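Local atomic coordinates of phosphodiesterase (Salpingoeca rosetta, PDB entry 7CJ3), a protein that belongs to the bacteriorhodopsin-like membrane proteins, its transmembrane helical domain holding a retinal within the helix bundle. Residues Trp32-Pro45 with Val101-Tyr115. Numbering follows the deposited sequence.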
loop_
_atom_site.group_PDB
_atom_site.type_symbol
_atom_site.label_atom_id
_atom_site.label_comp_id
_atom_site.label_asym_id
_atom_site.label_seq_id
_atom_site.Cartn_x
_atom_site.Cartn_y
_atom_site.Cartn_z
ATOM N N TRP B 32 -9.490 -18.388 11.201
ATOM C CA TRP B 32 -9.930 -16.993 10.982
ATOM C C TRP B 32 -11.466 -16.936 10.888
ATOM O O TRP B 32 -12.090 -16.245 11.723
ATOM C CB TRP B 32 -9.243 -16.418 9.749
ATOM C CG TRP B 32 -9.479 -14.946 9.661
ATOM C CD1 TRP B 32 -8.776 -13.956 10.266
ATOM C CD2 TRP B 32 -10.569 -14.316 8.979
ATOM N NE1 TRP B 32 -9.327 -12.744 9.976
ATOM C CE2 TRP B 32 -10.437 -12.931 9.201
ATOM C CE3 TRP B 32 -11.630 -14.797 8.193
ATOM C CZ2 TRP B 32 -11.341 -12.010 8.670
ATOM C CZ3 TRP B 32 -12.514 -13.885 7.660
ATOM C CH2 TRP B 32 -12.371 -12.510 7.900
ATOM N N LEU B 33 -12.038 -17.680 9.937
ATOM C CA LEU B 33 -13.498 -17.749 9.675
ATOM C C LEU B 33 -14.276 -18.076 10.951
ATOM O O LEU B 33 -15.299 -17.414 11.211
ATOM C CB LEU B 33 -13.749 -18.828 8.623
ATOM C CG LEU B 33 -13.359 -18.450 7.195
ATOM C CD1 LEU B 33 -13.302 -19.695 6.314
ATOM C CD2 LEU B 33 -14.315 -17.388 6.633
ATOM N N CYS B 34 -13.818 -19.059 11.721
ATOM C CA CYS B 34 -14.474 -19.446 13.001
ATOM C C CYS B 34 -14.520 -18.236 13.935
ATOM O O CYS B 34 -15.597 -17.922 14.493
ATOM C CB CYS B 34 -13.751 -20.625 13.644
ATOM S SG CYS B 34 -13.635 -22.064 12.563
ATOM N N VAL B 35 -13.391 -17.548 14.077
ATOM C CA VAL B 35 -13.273 -16.402 15.012
ATOM C C VAL B 35 -14.144 -15.273 14.467
ATOM O O VAL B 35 -14.902 -14.662 15.246
ATOM C CB VAL B 35 -11.804 -15.999 15.168
ATOM C CG1 VAL B 35 -11.660 -14.740 16.014
ATOM C CG2 VAL B 35 -10.971 -17.146 15.714
ATOM N N MET B 36 -14.087 -15.047 13.162
ATOM C CA MET B 36 -14.924 -14.019 12.505
ATOM C C MET B 36 -16.406 -14.360 12.690
ATOM O O MET B 36 -17.196 -13.447 13.049
ATOM C CB MET B 36 -14.620 -13.944 11.011
ATOM C CG MET B 36 -15.026 -12.643 10.358
ATOM S SD MET B 36 -16.531 -12.803 9.400
ATOM C CE MET B 36 -16.249 -14.341 8.520
ATOM N N GLY B 37 -16.767 -15.621 12.441
ATOM C CA GLY B 37 -18.099 -16.160 12.755
ATOM C C GLY B 37 -18.588 -15.653 14.099
ATOM O O GLY B 37 -19.610 -14.890 14.159
ATOM N N SER B 38 -17.864 -16.020 15.155
ATOM C CA SER B 38 -18.349 -15.832 16.542
ATOM C C SER B 38 -18.424 -14.342 16.851
ATOM O O SER B 38 -19.398 -13.942 17.514
ATOM C CB SER B 38 -17.501 -16.590 17.491
ATOM O OG SER B 38 -16.447 -17.217 16.764
ATOM N N LEU B 39 -17.479 -13.552 16.322
ATOM C CA LEU B 39 -17.444 -12.060 16.476
ATOM C C LEU B 39 -18.689 -11.414 15.841
ATOM O O LEU B 39 -19.212 -10.422 16.399
ATOM C CB LEU B 39 -16.140 -11.525 15.877
ATOM C CG LEU B 39 -14.892 -11.775 16.728
ATOM C CD1 LEU B 39 -13.682 -11.085 16.118
ATOM C CD2 LEU B 39 -15.100 -11.308 18.162
ATOM N N ILE B 40 -19.208 -11.983 14.744
ATOM C CA ILE B 40 -20.472 -11.500 14.108
ATOM C C ILE B 40 -21.666 -11.847 15.009
ATOM O O ILE B 40 -22.511 -10.930 15.270
ATOM C CB ILE B 40 -20.628 -12.068 12.684
ATOM C CG1 ILE B 40 -19.652 -11.349 11.736
ATOM C CG2 ILE B 40 -22.073 -11.923 12.178
ATOM C CD1 ILE B 40 -19.508 -11.976 10.379
ATOM N N PHE B 41 -21.738 -13.113 15.436
ATOM C CA PHE B 41 -22.891 -13.692 16.171
ATOM C C PHE B 41 -23.045 -12.960 17.508
ATOM O O PHE B 41 -24.192 -12.613 17.865
ATOM C CB PHE B 41 -22.736 -15.214 16.301
ATOM C CG PHE B 41 -22.590 -15.963 14.984
ATOM C CD1 PHE B 41 -22.013 -17.222 14.902
ATOM C CD2 PHE B 41 -23.051 -15.386 13.801
ATOM C CE1 PHE B 41 -21.895 -17.871 13.677
ATOM C CE2 PHE B 41 -22.928 -16.033 12.588
ATOM C CZ PHE B 41 -22.346 -17.272 12.521
ATOM N N PHE B 42 -21.933 -12.633 18.188
ATOM C CA PHE B 42 -21.957 -12.006 19.542
ATOM C C PHE B 42 -21.851 -10.474 19.478
ATOM O O PHE B 42 -21.827 -9.856 20.520
ATOM C CB PHE B 42 -20.883 -12.635 20.427
ATOM C CG PHE B 42 -21.149 -14.067 20.821
ATOM C CD1 PHE B 42 -22.240 -14.388 21.621
ATOM C CD2 PHE B 42 -20.278 -15.085 20.451
ATOM C CE1 PHE B 42 -22.480 -15.701 22.004
ATOM C CE2 PHE B 42 -20.502 -16.394 20.851
ATOM C CZ PHE B 42 -21.608 -16.702 21.618
ATOM N N ALA B 43 -21.825 -9.851 18.308
ATOM C CA ALA B 43 -21.716 -8.382 18.203
ATOM C C ALA B 43 -22.937 -7.706 18.832
ATOM O O ALA B 43 -23.995 -8.287 18.817
ATOM C CB ALA B 43 -21.543 -7.971 16.764
ATOM N N ASN B 44 -22.761 -6.503 19.368
ATOM C CA ASN B 44 -23.835 -5.540 19.742
ATOM C C ASN B 44 -23.767 -4.379 18.743
ATOM O O ASN B 44 -22.890 -3.509 18.852
ATOM C CB ASN B 44 -23.685 -5.070 21.202
ATOM C CG ASN B 44 -24.772 -4.118 21.662
ATOM O OD1 ASN B 44 -25.394 -3.392 20.883
ATOM N ND2 ASN B 44 -24.920 -4.013 22.965
ATOM N N PRO B 45 -24.666 -4.347 17.733
ATOM C CA PRO B 45 -24.632 -3.354 16.653
ATOM C C PRO B 45 -24.799 -1.892 17.091
ATOM O O PRO B 45 -24.193 -1.044 16.467
ATOM C CB PRO B 45 -25.834 -3.706 15.766
ATOM C CG PRO B 45 -26.123 -5.150 16.070
ATOM C CD PRO B 45 -25.743 -5.320 17.522
ATOM N N VAL B 101 -4.707 -12.652 5.085
ATOM C CA VAL B 101 -5.423 -12.750 6.384
ATOM C C VAL B 101 -5.605 -11.328 6.897
ATOM O O VAL B 101 -6.722 -10.981 7.318
ATOM C CB VAL B 101 -4.688 -13.633 7.410
ATOM C CG1 VAL B 101 -5.295 -13.509 8.809
ATOM C CG2 VAL B 101 -4.674 -15.083 6.974
ATOM N N ALA B 102 -4.528 -10.545 6.855
ATOM C CA ALA B 102 -4.510 -9.134 7.296
ATOM C C ALA B 102 -5.511 -8.341 6.454
ATOM O O ALA B 102 -6.305 -7.594 7.015
ATOM C CB ALA B 102 -3.112 -8.576 7.197
ATOM N N CYS B 103 -5.533 -8.566 5.156
ATOM C CA CYS B 103 -6.447 -7.868 4.233
ATOM C C CYS B 103 -7.903 -8.028 4.687
ATOM O O CYS B 103 -8.591 -6.982 4.868
ATOM C CB CYS B 103 -6.288 -8.387 2.817
ATOM S SG CYS B 103 -7.480 -7.601 1.710
ATOM N N ILE B 104 -8.370 -9.278 4.833
ATOM C CA ILE B 104 -9.799 -9.566 5.155
ATOM C C ILE B 104 -10.108 -9.199 6.610
ATOM O O ILE B 104 -11.281 -8.817 6.846
ATOM C CB ILE B 104 -10.227 -11.005 4.833
ATOM C CG1 ILE B 104 -9.391 -12.040 5.596
ATOM C CG2 ILE B 104 -10.193 -11.229 3.334
ATOM C CD1 ILE B 104 -9.706 -13.508 5.258
ATOM N N SER B 105 -9.145 -9.302 7.544
ATOM C CA SER B 105 -9.424 -8.923 8.955
ATOM C C SER B 105 -9.742 -7.428 8.951
ATOM O O SER B 105 -10.738 -7.005 9.577
ATOM C CB SER B 105 -8.337 -9.286 9.930
ATOM O OG SER B 105 -7.518 -10.323 9.411
ATOM N N TYR B 106 -8.962 -6.647 8.214
ATOM C CA TYR B 106 -9.142 -5.174 8.211
ATOM C C TYR B 106 -10.435 -4.822 7.461
ATOM O O TYR B 106 -11.141 -3.932 7.965
ATOM C CB TYR B 106 -7.860 -4.502 7.715
ATOM C CG TYR B 106 -6.832 -4.306 8.803
ATOM C CD1 TYR B 106 -7.017 -3.353 9.795
ATOM C CD2 TYR B 106 -5.663 -5.054 8.836
ATOM C CE1 TYR B 106 -6.069 -3.149 10.789
ATOM C CE2 TYR B 106 -4.706 -4.863 9.829
ATOM C CZ TYR B 106 -4.899 -3.900 10.816
ATOM O OH TYR B 106 -3.962 -3.726 11.808
ATOM N N LEU B 107 -10.765 -5.517 6.358
ATOM C CA LEU B 107 -12.040 -5.316 5.606
ATOM C C LEU B 107 -13.213 -5.497 6.571
ATOM O O LEU B 107 -14.122 -4.656 6.546
ATOM C CB LEU B 107 -12.149 -6.307 4.437
ATOM C CG LEU B 107 -13.456 -6.249 3.633
ATOM C CD1 LEU B 107 -13.763 -4.857 3.127
ATOM C CD2 LEU B 107 -13.412 -7.158 2.423
ATOM N N SER B 108 -13.154 -6.559 7.379
ATOM C CA SER B 108 -14.147 -6.959 8.413
ATOM C C SER B 108 -14.389 -5.821 9.412
ATOM O O SER B 108 -15.554 -5.421 9.628
ATOM C CB SER B 108 -13.651 -8.223 9.083
ATOM O OG SER B 108 -13.657 -9.302 8.169
ATOM N N MET B 109 -13.302 -5.292 9.971
ATOM C CA MET B 109 -13.301 -4.198 10.972
ATOM C C MET B 109 -13.972 -2.932 10.423
ATOM O O MET B 109 -14.756 -2.299 11.181
ATOM C CB MET B 109 -11.870 -3.940 11.443
ATOM C CG MET B 109 -11.382 -5.090 12.377
ATOM S SD MET B 109 -9.706 -4.944 12.964
ATOM C CE MET B 109 -9.741 -3.372 13.795
ATOM N N ALA B 110 -13.757 -2.617 9.148
ATOM C CA ALA B 110 -14.335 -1.436 8.453
ATOM C C ALA B 110 -15.838 -1.598 8.162
ATOM O O ALA B 110 -16.521 -0.566 8.195
ATOM C CB ALA B 110 -13.572 -1.172 7.164
ATOM N N THR B 111 -16.309 -2.814 7.831
ATOM C CA THR B 111 -17.623 -3.081 7.161
ATOM C C THR B 111 -18.628 -3.803 8.065
ATOM O O THR B 111 -19.834 -3.667 7.789
ATOM C CB THR B 111 -17.517 -3.940 5.880
ATOM O OG1 THR B 111 -16.711 -5.107 6.082
ATOM C CG2 THR B 111 -16.996 -3.145 4.692
ATOM N N LEU B 112 -18.179 -4.608 9.035
ATOM C CA LEU B 112 -19.102 -5.460 9.837
ATOM C C LEU B 112 -19.127 -4.975 11.287
ATOM O O LEU B 112 -18.180 -4.272 11.694
ATOM C CB LEU B 112 -18.700 -6.938 9.742
ATOM C CG LEU B 112 -18.527 -7.495 8.337
ATOM C CD1 LEU B 112 -17.863 -8.843 8.346
ATOM C CD2 LEU B 112 -19.856 -7.581 7.631
ATOM N N ASN B 113 -20.236 -5.292 11.969
ATOM C CA ASN B 113 -20.446 -5.173 13.439
ATOM C C ASN B 113 -19.803 -6.401 14.094
ATOM O O ASN B 113 -20.364 -7.525 13.942
ATOM C CB ASN B 113 -21.927 -5.058 13.799
ATOM C CG ASN B 113 -22.587 -3.890 13.113
ATOM O OD1 ASN B 113 -22.343 -2.744 13.447
ATOM N ND2 ASN B 113 -23.396 -4.162 12.109
ATOM N N LEU B 114 -18.655 -6.183 14.749
ATOM C CA LEU B 114 -17.864 -7.244 15.416
ATOM C C LEU B 114 -17.847 -6.978 16.925
ATOM O O LEU B 114 -17.636 -5.838 17.342
ATOM C CB LEU B 114 -16.456 -7.301 14.823
ATOM C CG LEU B 114 -16.372 -7.613 13.330
ATOM C CD1 LEU B 114 -14.924 -7.530 12.857
ATOM C CD2 LEU B 114 -16.938 -8.989 13.019
ATOM N N TYR B 115 -18.103 -8.031 17.697
ATOM C CA TYR B 115 -17.970 -8.086 19.170
ATOM C C TYR B 115 -16.564 -7.620 19.535
ATOM O O TYR B 115 -15.573 -8.019 18.859
ATOM C CB TYR B 115 -18.202 -9.507 19.686
ATOM C CG TYR B 115 -18.031 -9.645 21.171
ATOM C CD1 TYR B 115 -18.787 -8.882 22.044
ATOM C CD2 TYR B 115 -17.095 -10.512 21.692
ATOM C CE1 TYR B 115 -18.641 -9.003 23.413
ATOM C CE2 TYR B 115 -16.929 -10.656 23.059
ATOM C CZ TYR B 115 -17.715 -9.909 23.919
ATOM O OH TYR B 115 -17.559 -10.066 25.265
HETATM O O HOH W 1 -19.913 -5.166 18.204
#
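W32 reaches from helix 17-41 to helix 86-111 and sits as a knob in the hole formed by V101, I104, S105 and S108. Its CG is anti to the backbone N (chi1 -170°), which carries the indole toward helix 86-111. I104 CD1 lies over one face, 3.6 Å from the centroid of the W32 six-membered ring in a CH-pi contact, while M36 CB backs the opposite face. W32 NE1 gives S105 OG a weak, bent bond at 3.1 Å. S108 OG meets the ring edge in plane, 3.5 Å from W32 CH2, but spends its proton on I104 O, 2.8 Å away. That carbonyl also takes S108 N, the two donors arriving from opposite faces of its plane.

Toward the C-terminal ends of the two helices the contact passes to backbone. L39 O receives Y115 N at 2.9 Å in an almost straight bond (174° at the hydrogen), and L114 CA adds a CA-H...O contact to the same oxygen. Apolar side chains pack beside this bond: L114 CD2 fits against L39 CB and I40 CG1, and L39 CD2 lies at the edge of the Y115 ring. Water 1 bridges N44 N and L114 O through weak bonds. N44 OD1 caps the following helix 45-54 at A47 N, and N113 OD1 is satisfied by S48 OG.

The axes of 32-41 and 101-111 run nearly parallel, 7° apart, and come no closer than 11.8 Å; W32 bridges them at its end of the contact. Helix 17-41 thus packs along helix 86-111 of the rhodopsin-type bundle that holds retinal. Helix 128-149 meets the pair through M129, which touches both M36 and L114, while helix 58-81 packs on A102, C103 and L107 of helix 86-111.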